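Local atomic coordinates of niemann-Pick type C2 protein (Camponotus japonicus, PDB entry 3WEB), a protein that binds oleic acid between the two sheets of an immunoglobulin-like beta-sandwich and probably carries such lipids as semiochemicals in chemical communication among worker ants. Residues Ile91-Thr96 with Ile110-Arg115; Glu72-Lys75 with Gly80-Cys83; Ile30-Glu35 with Thr103-Leu108; Leu68-Pro71 with Lys75-Asp78. All coordinates share one frame; numbering follows the deposited sequence.

Interaction 1: Ile91-Thr96 with Ile110-Arg115. With OLA (oleic acid), chain B.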
loop_
_atom_site.group_PDB
_atom_site.type_symbol
_atom_site.label_atom_id
_atom_site.label_comp_id
_atom_site.label_asym_id
_atom_site.label_seq_id
_atom_site.Cartn_x
_atom_site.Cartn_y
_atom_site.Cartn_z
ATOM N N ILE A 91 -4.354 13.249 -2.618
ATOM C CA ILE A 91 -3.529 13.367 -1.421
ATOM C C ILE A 91 -2.447 12.294 -1.456
ATOM O O ILE A 91 -2.478 11.409 -2.310
ATOM C CB ILE A 91 -4.372 13.242 -0.133
ATOM C CG1 ILE A 91 -5.247 11.979 -0.197
ATOM C CG2 ILE A 91 -5.229 14.492 0.049
ATOM C CD1 ILE A 91 -6.034 11.697 1.065
ATOM N N GLU A 92 -1.495 12.389 -0.533
ATOM C CA GLU A 92 -0.367 11.476 -0.507
ATOM C C GLU A 92 -0.191 10.836 0.860
ATOM O O GLU A 92 -0.115 11.522 1.886
ATOM C CB GLU A 92 0.912 12.199 -0.915
ATOM C CG GLU A 92 2.142 11.312 -0.835
ATOM C CD GLU A 92 3.397 12.070 -1.179
ATOM O OE1 GLU A 92 3.646 13.120 -0.559
ATOM O OE2 GLU A 92 4.114 11.612 -2.085
ATOM N N TYR A 93 -0.156 9.509 0.853
ATOM C CA TYR A 93 0.198 8.711 2.015
ATOM C C TYR A 93 1.693 8.410 2.035
ATOM O O TYR A 93 2.292 8.138 0.988
ATOM C CB TYR A 93 -0.572 7.407 1.968
ATOM C CG TYR A 93 -0.147 6.372 2.987
ATOM C CD1 TYR A 93 -0.516 6.497 4.319
ATOM C CD2 TYR A 93 0.599 5.258 2.609
ATOM C CE1 TYR A 93 -0.152 5.542 5.256
ATOM C CE2 TYR A 93 0.964 4.295 3.540
ATOM C CZ TYR A 93 0.590 4.447 4.859
ATOM O OH TYR A 93 0.934 3.483 5.779
ATOM N N LYS A 94 2.275 8.482 3.232
ATOM C CA LYS A 94 3.681 8.147 3.468
ATOM C C LYS A 94 3.848 7.169 4.632
ATOM O O LYS A 94 3.184 7.285 5.665
ATOM C CB LYS A 94 4.498 9.417 3.727
ATOM C CG LYS A 94 4.603 10.341 2.516
ATOM C CD LYS A 94 5.616 11.463 2.709
ATOM C CE LYS A 94 4.945 12.823 2.887
ATOM N NZ LYS A 94 4.185 12.971 4.165
ATOM N N VAL A 95 4.748 6.205 4.461
ATOM C CA VAL A 95 5.075 5.261 5.534
ATOM C C VAL A 95 6.521 4.778 5.405
ATOM O O VAL A 95 7.033 4.576 4.295
ATOM C CB VAL A 95 4.057 4.083 5.622
ATOM C CG1 VAL A 95 4.121 3.167 4.405
ATOM C CG2 VAL A 95 4.229 3.282 6.907
ATOM N N THR A 96 7.168 4.628 6.556
ATOM C CA THR A 96 8.500 4.050 6.645
ATOM C C THR A 96 8.400 2.818 7.528
ATOM O O THR A 96 7.800 2.864 8.605
ATOM C CB THR A 96 9.511 5.048 7.240
ATOM O OG1 THR A 96 9.653 6.164 6.354
ATOM C CG2 THR A 96 10.889 4.397 7.443
ATOM N N ILE A 110 2.308 -8.733 -3.974
ATOM C CA ILE A 110 1.776 -8.025 -2.825
ATOM C C ILE A 110 0.515 -7.301 -3.275
ATOM O O ILE A 110 0.481 -6.732 -4.370
ATOM C CB ILE A 110 2.825 -7.049 -2.246
ATOM C CG1 ILE A 110 3.928 -7.847 -1.544
ATOM C CG2 ILE A 110 2.183 -6.055 -1.282
ATOM C CD1 ILE A 110 5.180 -7.051 -1.255
ATOM N N MET A 111 -0.527 -7.366 -2.448
ATOM C CA MET A 111 -1.745 -6.602 -2.676
ATOM C C MET A 111 -1.981 -5.709 -1.479
ATOM O O MET A 111 -1.932 -6.162 -0.342
ATOM C CB MET A 111 -2.950 -7.511 -2.894
ATOM C CG MET A 111 -2.905 -8.318 -4.185
ATOM S SD MET A 111 -4.272 -9.493 -4.287
ATOM C CE MET A 111 -5.668 -8.411 -3.965
ATOM N N TRP A 112 -2.237 -4.436 -1.746
ATOM C CA TRP A 112 -2.311 -3.441 -0.691
ATOM C C TRP A 112 -3.511 -2.553 -0.947
ATOM O O TRP A 112 -3.634 -1.959 -2.025
ATOM C CB TRP A 112 -1.005 -2.641 -0.679
ATOM C CG TRP A 112 -0.939 -1.486 0.271
ATOM C CD1 TRP A 112 -1.347 -1.461 1.578
ATOM C CD2 TRP A 112 -0.371 -0.198 0.001
ATOM N NE1 TRP A 112 -1.096 -0.228 2.127
ATOM C CE2 TRP A 112 -0.496 0.568 1.183
ATOM C CE3 TRP A 112 0.218 0.387 -1.131
ATOM C CZ2 TRP A 112 -0.053 1.896 1.271
ATOM C CZ3 TRP A 112 0.667 1.712 -1.042
ATOM C CH2 TRP A 112 0.522 2.451 0.154
ATOM N N GLU A 113 -4.399 -2.479 0.046
ATOM C CA GLU A 113 -5.664 -1.767 -0.091
ATOM C C GLU A 113 -5.872 -0.712 0.984
ATOM O O GLU A 113 -5.453 -0.880 2.127
ATOM C CB GLU A 113 -6.853 -2.739 -0.029
ATOM C CG GLU A 113 -6.745 -3.974 -0.911
ATOM C CD GLU A 113 -7.964 -4.876 -0.806
ATOM O OE1 GLU A 113 -8.721 -4.765 0.188
ATOM O OE2 GLU A 113 -8.167 -5.701 -1.725
ATOM N N PHE A 114 -6.521 0.383 0.601
ATOM C CA PHE A 114 -7.096 1.320 1.563
ATOM C C PHE A 114 -8.604 1.190 1.445
ATOM O O PHE A 114 -9.156 1.295 0.347
ATOM C CB PHE A 114 -6.720 2.772 1.229
ATOM C CG PHE A 114 -5.386 3.223 1.762
ATOM C CD1 PHE A 114 -4.473 2.333 2.322
ATOM C CD2 PHE A 114 -5.032 4.569 1.680
ATOM C CE1 PHE A 114 -3.247 2.773 2.805
ATOM C CE2 PHE A 114 -3.805 5.014 2.162
ATOM C CZ PHE A 114 -2.910 4.117 2.724
ATOM N N ARG A 115 -9.261 0.951 2.571
ATOM C CA ARG A 115 -10.713 0.912 2.613
ATOM C C ARG A 115 -11.257 2.048 3.467
ATOM O O ARG A 115 -10.578 2.538 4.384
ATOM C CB ARG A 115 -11.192 -0.433 3.158
ATOM C CG ARG A 115 -10.774 -1.616 2.302
ATOM C CD ARG A 115 -11.220 -2.921 2.928
ATOM N NE ARG A 115 -10.778 -4.074 2.146
ATOM C CZ ARG A 115 -11.027 -5.339 2.480
ATOM N NH1 ARG A 115 -11.731 -5.620 3.574
ATOM N NH2 ARG A 115 -10.574 -6.328 1.722
HETATM C C1 OLA B . 2.521 -0.882 8.907
HETATM O O1 OLA B . 1.391 -0.363 9.062
HETATM O O2 OLA B . 2.884 -1.913 9.518
HETATM C C2 OLA B . 3.495 -0.233 7.947
HETATM C C3 OLA B . 3.794 -1.161 6.773
HETATM C C4 OLA B . 3.665 -0.430 5.442
HETATM C C5 OLA B . 2.501 -0.965 4.618
HETATM C C6 OLA B . 2.689 -0.690 3.132
HETATM C C7 OLA B . 2.899 -2.000 2.384
HETATM C C8 OLA B . 2.997 -1.819 0.870
HETATM C C9 OLA B . 4.390 -1.377 0.465
HETATM C C10 OLA B . 5.409 -2.212 0.238
HETATM C C11 OLA B . 5.297 -3.716 0.356
HETATM C C12 OLA B . 6.604 -4.284 0.891
HETATM C C13 OLA B . 6.346 -5.354 1.944
HETATM C C14 OLA B . 7.633 -5.689 2.687
HETATM C C15 OLA B . 7.579 -7.091 3.282
HETATM C C16 OLA B . 7.470 -7.033 4.801
HETATM C C17 OLA B . 8.773 -7.471 5.460
HETATM C C18 OLA B . 8.516 -8.165 6.780
HETATM O O HOH W 1 -0.680 1.144 4.864
#

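Interaction 2: Glu72-Lys75 with Gly80-Cys83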
loop_
_atom_site.group_PDB
_atom_site.type_symbol
_atom_site.label_atom_id
_atom_site.label_comp_id
_atom_site.label_asym_id
_atom_site.label_seq_id
_atom_site.Cartn_x
_atom_site.Cartn_y
_atom_site.Cartn_z
ATOM N N GLU A 72 -4.939 2.058 10.612
ATOM C CA GLU A 72 -5.775 3.250 10.623
ATOM C C GLU A 72 -4.921 4.450 10.223
ATOM O O GLU A 72 -4.380 5.178 11.061
ATOM C CB GLU A 72 -6.485 3.443 11.966
ATOM C CG GLU A 72 -7.577 2.411 12.211
ATOM C CD GLU A 72 -8.572 2.856 13.261
ATOM O OE1 GLU A 72 -9.581 3.490 12.892
ATOM O OE2 GLU A 72 -8.349 2.562 14.454
ATOM N N ILE A 73 -4.818 4.617 8.909
ATOM C CA ILE A 73 -3.960 5.602 8.257
ATOM C C ILE A 73 -4.171 7.028 8.750
ATOM O O ILE A 73 -3.206 7.775 8.931
ATOM C CB ILE A 73 -4.183 5.555 6.724
ATOM C CG1 ILE A 73 -3.948 4.137 6.173
ATOM C CG2 ILE A 73 -3.372 6.632 6.009
ATOM C CD1 ILE A 73 -2.635 3.497 6.563
ATOM N N CYS A 74 -5.428 7.406 8.961
ATOM C CA CYS A 74 -5.762 8.769 9.371
ATOM C C CYS A 74 -5.373 9.055 10.816
ATOM O O CYS A 74 -5.235 10.213 11.209
ATOM C CB CYS A 74 -7.249 9.041 9.152
ATOM S SG CYS A 74 -7.617 9.403 7.426
ATOM N N LYS A 75 -5.181 7.990 11.592
ATOM C CA LYS A 75 -4.838 8.101 13.005
ATOM C C LYS A 75 -3.339 7.891 13.260
ATOM O O LYS A 75 -2.879 7.957 14.398
ATOM C CB LYS A 75 -5.697 7.125 13.815
ATOM C CG LYS A 75 -7.186 7.397 13.664
ATOM C CD LYS A 75 -8.044 6.351 14.355
ATOM C CE LYS A 75 -9.512 6.599 14.059
ATOM N NZ LYS A 75 -10.384 5.658 14.816
ATOM N N GLY A 80 0.862 11.437 7.034
ATOM C CA GLY A 80 0.677 12.625 6.205
ATOM C C GLY A 80 -0.751 12.811 5.718
ATOM O O GLY A 80 -1.032 13.736 4.939
ATOM N N VAL A 81 -1.645 11.931 6.167
ATOM C CA VAL A 81 -3.045 11.949 5.745
ATOM C C VAL A 81 -3.953 12.239 6.938
ATOM O O VAL A 81 -3.910 11.534 7.947
ATOM C CB VAL A 81 -3.473 10.608 5.103
ATOM C CG1 VAL A 81 -4.923 10.674 4.629
ATOM C CG2 VAL A 81 -2.575 10.257 3.937
ATOM N N LYS A 82 -4.775 13.274 6.813
ATOM C CA LYS A 82 -5.743 13.606 7.856
ATOM C C LYS A 82 -7.162 13.440 7.333
ATOM O O LYS A 82 -7.528 13.999 6.301
ATOM C CB LYS A 82 -5.543 15.034 8.374
ATOM C CG LYS A 82 -4.241 15.290 9.130
ATOM C CD LYS A 82 -4.360 16.574 9.953
ATOM C CE LYS A 82 -2.999 17.140 10.331
ATOM N NZ LYS A 82 -2.313 17.741 9.150
ATOM N N CYS A 83 -7.958 12.661 8.059
ATOM C CA CYS A 83 -9.380 12.499 7.779
ATOM C C CYS A 83 -10.180 13.690 8.336
ATOM O O CYS A 83 -9.734 14.344 9.275
ATOM C CB CYS A 83 -9.876 11.197 8.412
ATOM S SG CYS A 83 -9.622 9.719 7.397
HETATM O O HOH W 2 -7.211 12.340 10.750
#

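Interaction 3: Ile30-Glu35 with Thr103-Leu108. With OLA (oleic acid), chain B.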
loop_
_atom_site.group_PDB
_atom_site.type_symbol
_atom_site.label_atom_id
_atom_site.label_comp_id
_atom_site.label_asym_id
_atom_site.label_seq_id
_atom_site.Cartn_x
_atom_site.Cartn_y
_atom_site.Cartn_z
ATOM N N ILE A 30 13.026 -5.386 -2.284
ATOM C CA ILE A 30 12.821 -4.954 -0.905
ATOM C C ILE A 30 14.039 -5.439 -0.136
ATOM O O ILE A 30 14.248 -6.645 0.014
ATOM C CB ILE A 30 11.514 -5.548 -0.311
ATOM C CG1 ILE A 30 10.293 -5.120 -1.144
ATOM C CG2 ILE A 30 11.362 -5.206 1.171
ATOM C CD1 ILE A 30 9.876 -3.670 -0.995
ATOM N N ILE A 31 14.855 -4.494 0.316
ATOM C CA ILE A 31 16.133 -4.820 0.953
ATOM C C ILE A 31 15.929 -5.034 2.448
ATOM O O ILE A 31 15.409 -4.158 3.139
ATOM C CB ILE A 31 17.196 -3.715 0.729
ATOM C CG1 ILE A 31 17.186 -3.189 -0.722
ATOM C CG2 ILE A 31 18.578 -4.192 1.169
ATOM C CD1 ILE A 31 17.585 -4.188 -1.796
ATOM N N ARG A 32 16.333 -6.199 2.947
ATOM C CA ARG A 32 16.299 -6.448 4.385
ATOM C C ARG A 32 17.421 -5.688 5.088
ATOM O O ARG A 32 18.422 -5.318 4.463
ATOM C CB ARG A 32 16.330 -7.947 4.713
ATOM C CG ARG A 32 17.267 -8.778 3.860
ATOM C CD ARG A 32 16.852 -10.238 3.899
ATOM N NE ARG A 32 17.733 -11.086 3.103
ATOM C CZ ARG A 32 17.709 -12.417 3.115
ATOM N NH1 ARG A 32 16.845 -13.064 3.889
ATOM N NH2 ARG A 32 18.553 -13.104 2.354
ATOM N N GLU A 33 17.224 -5.445 6.382
ATOM C CA GLU A 33 18.108 -4.602 7.202
ATOM C C GLU A 33 18.211 -3.173 6.667
ATOM O O GLU A 33 19.272 -2.554 6.708
ATOM C CB GLU A 33 19.491 -5.240 7.378
ATOM C CG GLU A 33 19.442 -6.620 8.009
ATOM C CD GLU A 33 20.738 -6.995 8.693
ATOM O OE1 GLU A 33 21.780 -7.087 8.007
ATOM O OE2 GLU A 33 20.707 -7.199 9.926
ATOM N N SER A 34 17.088 -2.662 6.169
ATOM C CA SER A 34 17.009 -1.296 5.671
ATOM C C SER A 34 15.625 -0.707 5.915
ATOM O O SER A 34 14.636 -1.440 6.037
ATOM C CB SER A 34 17.346 -1.236 4.176
ATOM O OG SER A 34 16.252 -1.663 3.382
ATOM N N GLU A 35 15.575 0.619 5.999
ATOM C CA GLU A 35 14.315 1.355 6.035
ATOM C C GLU A 35 13.757 1.454 4.623
ATOM O O GLU A 35 14.482 1.788 3.681
ATOM C CB GLU A 35 14.511 2.761 6.602
ATOM C CG GLU A 35 14.617 2.831 8.117
ATOM C CD GLU A 35 14.511 4.251 8.650
ATOM O OE1 GLU A 35 14.825 5.213 7.908
ATOM O OE2 GLU A 35 14.106 4.407 9.819
ATOM N N THR A 103 13.547 -11.569 8.246
ATOM C CA THR A 103 12.612 -11.642 7.126
ATOM C C THR A 103 13.129 -12.631 6.079
ATOM O O THR A 103 14.271 -12.508 5.618
ATOM C CB THR A 103 12.392 -10.258 6.475
ATOM O OG1 THR A 103 12.035 -9.303 7.481
ATOM C CG2 THR A 103 11.285 -10.315 5.425
ATOM N N PRO A 104 12.294 -13.622 5.711
ATOM C CA PRO A 104 12.676 -14.599 4.692
ATOM C C PRO A 104 12.863 -13.952 3.324
ATOM O O PRO A 104 12.136 -13.020 2.974
ATOM C CB PRO A 104 11.481 -15.559 4.658
ATOM C CG PRO A 104 10.333 -14.769 5.193
ATOM C CD PRO A 104 10.939 -13.882 6.239
ATOM N N ALA A 105 13.847 -14.438 2.575
ATOM C CA ALA A 105 14.048 -14.007 1.202
ATOM C C ALA A 105 13.148 -14.817 0.273
ATOM O O ALA A 105 13.312 -16.033 0.137
ATOM C CB ALA A 105 15.507 -14.156 0.802
ATOM N N LEU A 106 12.181 -14.140 -0.341
ATOM C CA LEU A 106 11.299 -14.771 -1.319
ATOM C C LEU A 106 10.732 -13.749 -2.303
ATOM O O LEU A 106 10.815 -12.537 -2.076
ATOM C CB LEU A 106 10.160 -15.540 -0.627
ATOM C CG LEU A 106 8.872 -14.819 -0.194
ATOM C CD1 LEU A 106 7.737 -15.818 0.019
ATOM C CD2 LEU A 106 9.080 -13.965 1.050
ATOM N N SER A 107 10.176 -14.266 -3.395
ATOM C CA SER A 107 9.433 -13.473 -4.370
ATOM C C SER A 107 7.950 -13.746 -4.166
ATOM O O SER A 107 7.544 -14.904 -4.018
ATOM C CB SER A 107 9.816 -13.875 -5.794
ATOM O OG SER A 107 11.205 -13.718 -6.025
ATOM N N LEU A 108 7.149 -12.683 -4.154
ATOM C CA LEU A 108 5.701 -12.799 -4.009
ATOM C C LEU A 108 4.989 -11.576 -4.576
ATOM O O LEU A 108 5.571 -10.488 -4.657
ATOM C CB LEU A 108 5.315 -12.994 -2.536
ATOM C CG LEU A 108 5.265 -11.798 -1.574
ATOM C CD1 LEU A 108 4.699 -12.244 -0.232
ATOM C CD2 LEU A 108 6.616 -11.123 -1.386
HETATM C C1 OLA B . 2.521 -0.882 8.907
HETATM O O1 OLA B . 1.391 -0.363 9.062
HETATM O O2 OLA B . 2.884 -1.913 9.518
HETATM C C2 OLA B . 3.495 -0.233 7.947
HETATM C C3 OLA B . 3.794 -1.161 6.773
HETATM C C4 OLA B . 3.665 -0.430 5.442
HETATM C C5 OLA B . 2.501 -0.965 4.618
HETATM C C6 OLA B . 2.689 -0.690 3.132
HETATM C C7 OLA B . 2.899 -2.000 2.384
HETATM C C8 OLA B . 2.997 -1.819 0.870
HETATM C C9 OLA B . 4.390 -1.377 0.465
HETATM C C10 OLA B . 5.409 -2.212 0.238
HETATM C C11 OLA B . 5.297 -3.716 0.356
HETATM C C12 OLA B . 6.604 -4.284 0.891
HETATM C C13 OLA B . 6.346 -5.354 1.944
HETATM C C14 OLA B . 7.633 -5.689 2.687
HETATM C C15 OLA B . 7.579 -7.091 3.282
HETATM C C16 OLA B . 7.470 -7.033 4.801
HETATM C C17 OLA B . 8.773 -7.471 5.460
HETATM C C18 OLA B . 8.516 -8.165 6.780
#

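Interaction 4: Leu68-Pro71 with Lys75-Asp78. With OLA (oleic acid), chain B.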
loop_
_atom_site.group_PDB
_atom_site.type_symbol
_atom_site.label_atom_id
_atom_site.label_comp_id
_atom_site.label_asym_id
_atom_site.label_seq_id
_atom_site.Cartn_x
_atom_site.Cartn_y
_atom_site.Cartn_z
ATOM N N LEU A 68 -0.964 -5.430 9.553
ATOM C CA LEU A 68 -0.232 -4.168 9.526
ATOM C C LEU A 68 -0.168 -3.582 10.932
ATOM O O LEU A 68 -1.068 -3.803 11.745
ATOM C CB LEU A 68 -0.882 -3.180 8.551
ATOM C CG LEU A 68 -0.927 -3.583 7.069
ATOM C CD1 LEU A 68 -1.893 -2.702 6.294
ATOM C CD2 LEU A 68 0.457 -3.546 6.435
ATOM N N LYS A 69 0.902 -2.844 11.211
ATOM C CA LYS A 69 1.099 -2.228 12.523
ATOM C C LYS A 69 0.241 -0.981 12.716
ATOM O O LYS A 69 -0.228 -0.710 13.822
ATOM C CB LYS A 69 2.574 -1.885 12.748
ATOM C CG LYS A 69 3.474 -3.093 12.971
ATOM C CD LYS A 69 4.929 -2.663 13.116
ATOM C CE LYS A 69 5.893 -3.835 12.989
ATOM N NZ LYS A 69 5.797 -4.792 14.127
ATOM N N LYS A 70 0.046 -0.218 11.643
ATOM C CA LYS A 70 -0.731 1.023 11.718
ATOM C C LYS A 70 -1.782 1.121 10.603
ATOM O O LYS A 70 -1.680 2.001 9.743
ATOM C CB LYS A 70 0.203 2.241 11.670
ATOM C CG LYS A 70 1.296 2.246 12.734
ATOM C CD LYS A 70 2.329 3.339 12.507
ATOM C CE LYS A 70 3.251 3.022 11.339
ATOM N NZ LYS A 70 4.348 4.019 11.193
ATOM N N PRO A 71 -2.804 0.232 10.621
ATOM C CA PRO A 71 -3.788 0.191 9.526
ATOM C C PRO A 71 -4.739 1.383 9.480
ATOM O O PRO A 71 -5.293 1.676 8.425
ATOM C CB PRO A 71 -4.577 -1.096 9.799
ATOM C CG PRO A 71 -4.427 -1.335 11.260
ATOM C CD PRO A 71 -3.083 -0.791 11.651
ATOM N N LYS A 75 -5.181 7.990 11.592
ATOM C CA LYS A 75 -4.838 8.101 13.005
ATOM C C LYS A 75 -3.339 7.891 13.260
ATOM O O LYS A 75 -2.879 7.957 14.398
ATOM C CB LYS A 75 -5.697 7.125 13.815
ATOM C CG LYS A 75 -7.186 7.397 13.664
ATOM C CD LYS A 75 -8.044 6.351 14.355
ATOM C CE LYS A 75 -9.512 6.599 14.059
ATOM N NZ LYS A 75 -10.384 5.658 14.816
ATOM N N ASP A 76 -2.585 7.646 12.193
ATOM C CA ASP A 76 -1.134 7.516 12.268
ATOM C C ASP A 76 -0.519 8.890 12.015
ATOM O O ASP A 76 -0.607 9.405 10.910
ATOM C CB ASP A 76 -0.649 6.477 11.243
ATOM C CG ASP A 76 0.855 6.525 10.992
ATOM O OD1 ASP A 76 1.600 7.190 11.747
ATOM O OD2 ASP A 76 1.299 5.880 10.018
ATOM N N PRO A 77 0.121 9.481 13.045
ATOM C CA PRO A 77 0.636 10.856 12.951
ATOM C C PRO A 77 1.711 11.065 11.872
ATOM O O PRO A 77 1.932 12.202 11.434
ATOM C CB PRO A 77 1.216 11.109 14.348
ATOM C CG PRO A 77 1.560 9.751 14.864
ATOM C CD PRO A 77 0.497 8.838 14.319
ATOM N N ASP A 78 2.346 9.979 11.436
ATOM C CA ASP A 78 3.375 10.043 10.400
ATOM C C ASP A 78 2.874 9.761 8.969
ATOM O O ASP A 78 3.647 9.861 8.018
ATOM C CB ASP A 78 4.537 9.102 10.750
ATOM C CG ASP A 78 5.173 9.425 12.097
ATOM O OD1 ASP A 78 5.454 10.614 12.363
ATOM O OD2 ASP A 78 5.394 8.487 12.892
HETATM C C1 OLA B . 2.521 -0.882 8.907
HETATM O O1 OLA B . 1.391 -0.363 9.062
HETATM O O2 OLA B . 2.884 -1.913 9.518
HETATM C C2 OLA B . 3.495 -0.233 7.947
HETATM C C3 OLA B . 3.794 -1.161 6.773
HETATM C C4 OLA B . 3.665 -0.430 5.442
HETATM C C5 OLA B . 2.501 -0.965 4.618
HETATM C C6 OLA B . 2.689 -0.690 3.132
HETATM C C7 OLA B . 2.899 -2.000 2.384
HETATM C C8 OLA B . 2.997 -1.819 0.870
HETATM C C9 OLA B . 4.390 -1.377 0.465
HETATM C C10 OLA B . 5.409 -2.212 0.238
HETATM C C11 OLA B . 5.297 -3.716 0.356
HETATM C C12 OLA B . 6.604 -4.284 0.891
HETATM C C13 OLA B . 6.346 -5.354 1.944
HETATM C C14 OLA B . 7.633 -5.689 2.687
HETATM C C15 OLA B . 7.579 -7.091 3.282
HETATM C C16 OLA B . 7.470 -7.033 4.801
HETATM C C17 OLA B . 8.773 -7.471 5.460
HETATM C C18 OLA B . 8.516 -8.165 6.780
HETATM O O HOH W 3 -0.021 4.036 8.416
HETATM O O HOH W 4 3.878 6.115 12.851
#

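Interaction 1: Ile91-Thr96 with Ile110-Arg115
Y93 of one strand packs against W112 and F114 of the other. The F114 ring meets Y93 edge-to-face: its CZ stands over the centre of one face of the tyrosine ring, 3.6 Å from Y93 CG, with the ring planes at 84°. W112 approaches the same tyrosine obliquely, the planes at 49°, and W112 CZ2 comes within 3.5 Å of Y93 CE2. Y93 holds CG anti to the backbone N (chi1 170°), as W112 does, which sends the two rings from their strands into the space between the sheets.

The polar link is a single water, which donates to Y93 OH at 3.0 Å and accepts from W112 NE1 at 3.1 Å, joining the polar atoms of two buried residues.

Apolar contacts to the oleic acid complete the group. Its C8 lies over one face of the indole, 3.8 Å from W112 CD2, while V95 CG2 touches C2 near the carboxylate and I110 CD1 touches C11 beyond the double bond.

Strands 91-99 and 107-116 belong to different sheets, and this aromatic cluster is core packing of the immunoglobulin-like beta-sandwich of the ML domain, forming part of its lipid pocket wall.

Interaction 2: Glu72-Lys75 with Gly80-Cys83
C74 and C83 are joined by a disulfide, SG to SG 2.0 Å, and the tightest packing of the contact gathers round it. In both cysteines SG is anti to the carbonyl carbon, and the bridge closes with a chi3 of 64°. This draws C74 CB to 3.5 Å from C83 CB, closer than unbonded carbons usually come. V81 packs beside the bridge, its CG1 4.1 Å from C74 SG, and its branching carbon CB meets I73 CG2, also at 4.1 Å. The methyls of these two side chains continue inward onto Y93 of strand 91-99, while I73, C74 and C83 also rest on V51 of strand 51-59.

Both segments lie in the long connection between strands 62-66 and 91-99, which has no regular structure here. The disulfide cross-links this connection to itself at one end of the beta-sandwich, fixing a covalent ring of ten residues from C74 to C83.

Toward solvent the fit is looser. No direct hydrogen bond joins the two segments; instead a water donates to C74 O and accepts from C83 N at 2.8 Å, bridging the backbones beside the disulfide. K82 directs its side chain away from the opposite segment. K75 also points away and runs extended beside its own segment to E72, where its NZ forms a salt bridge with E72 OE1 at 3.0 Å, approaching on the syn side but 34° out of the carboxylate plane; E72 OE1 also accepts from N50 ND2.

Interaction 3: Ile30-Glu35 with Thr103-Leu108
The guanidinium of R32 is the one flat group at this contact, with the methyl of A105 over one face and the carbonyl oxygen of T103 at its edge. A105 CB sits off-centre toward the rim, 3.5 Å from R32 NH1. The setting is one end of the immunoglobulin-like beta-sandwich, where the turn between strands 28-30 and 34-44 meets the connection that leads from strand 91-99 into strand 107-116.

R32 NH1 donates to T103 O at 3.2 Å with an N-H...O angle of 148°. The oxygen lies in the guanidinium plane, and the donor arrives nearly along the C=O axis. R32 CG stands between the backbone N and the carbonyl carbon (chi1 41°), and from CG to NE the chain is extended, which carries the charged group across to the other loop. A methionine in its place would probably leave T103 O without this donor and A105 CB without its flat partner, setting the two loops freer to shift apart. R32 NE makes a further, weak and long ion pair with the C-terminal carboxylate of K132.

Within the 30-35 turn, S34 OG donates to I31 O at 2.6 Å from above the carbonyl plane. Beneath the arginine bridge the same segments reach the bound lipid. I30 CD1 touches C12 of the oleic acid, and T103, whose OG1 is hydrogen-bonded to E100 O, places its CG2 3.8 Å from the terminal methyl carbon C18.

Interaction 4: Leu68-Pro71 with Lys75-Asp78
K70 and D76 are brought together by a bend in the lysine chain and the rotamer of D76. The lysine runs out with CG anti to the carbonyl carbon and then kinks at chi3 (-73°), while D76 holds CG anti to its own backbone N (chi1 165°), which directs the carboxylate at the lysine. The two cross obliquely, and D76 OD2 lies alongside the aliphatic part of the lysine, 3.7 Å from K70 CD. The charged ends form only a long salt bridge, K70 NZ to D76 OD2 at 3.8 Å.

Waters do the closer bonding. One donates to both K70 O and D76 OD2; another accepts from K70 NZ at 2.7 Å and donates to D76 OD1 and D78 OD2, thereby tying the ammonium to two acids. D76 OD1 also takes the backbone N-H of D78 at 2.9 Å, the bond that defines an Asx turn, and it is met from above the carboxylate plane. With an alanine here, the Asx turn and the water bridge from K70 O would probably be lost, and K70 NZ would be left with the water-mediated tie to D78.

The 68-71 segment binds the head of the oleic acid. K69 N donates to the lipid's O2 at 2.8 Å. K70 N donates to the lipid's O1 at 2.9 Å, and the two carboxylate oxygens are thus held by successive amides, while L68 CD2 lies against C5 of the tail.

Both segments belong to the irregular connection between strands 62-66 and 91-99; L68 packs on A53 and A55 of strand 51-59, and P71 shares a backbone hydrogen bond with A53.

From the N terminus, the first segment met is 30-35, which waits for 103-108 to close interaction 3, the widest loop of the four. Inside it lie interaction 4, joining 68-71 to 75-78, and interaction 2, joining 72-75 to 80-83; the two cross, sharing K75, so the connection before strand 91-99 is folded on itself twice. Interaction 1 then opens at 91-96 and closes at 110-115, crossing interaction 3 because 103-108 falls between its segments. It ties the two sheets through the core and touches interaction 2. One oleic acid is met by interaction 1 from C2 to mid-chain, interaction 3 toward the tail and interaction 4 at the carboxylate.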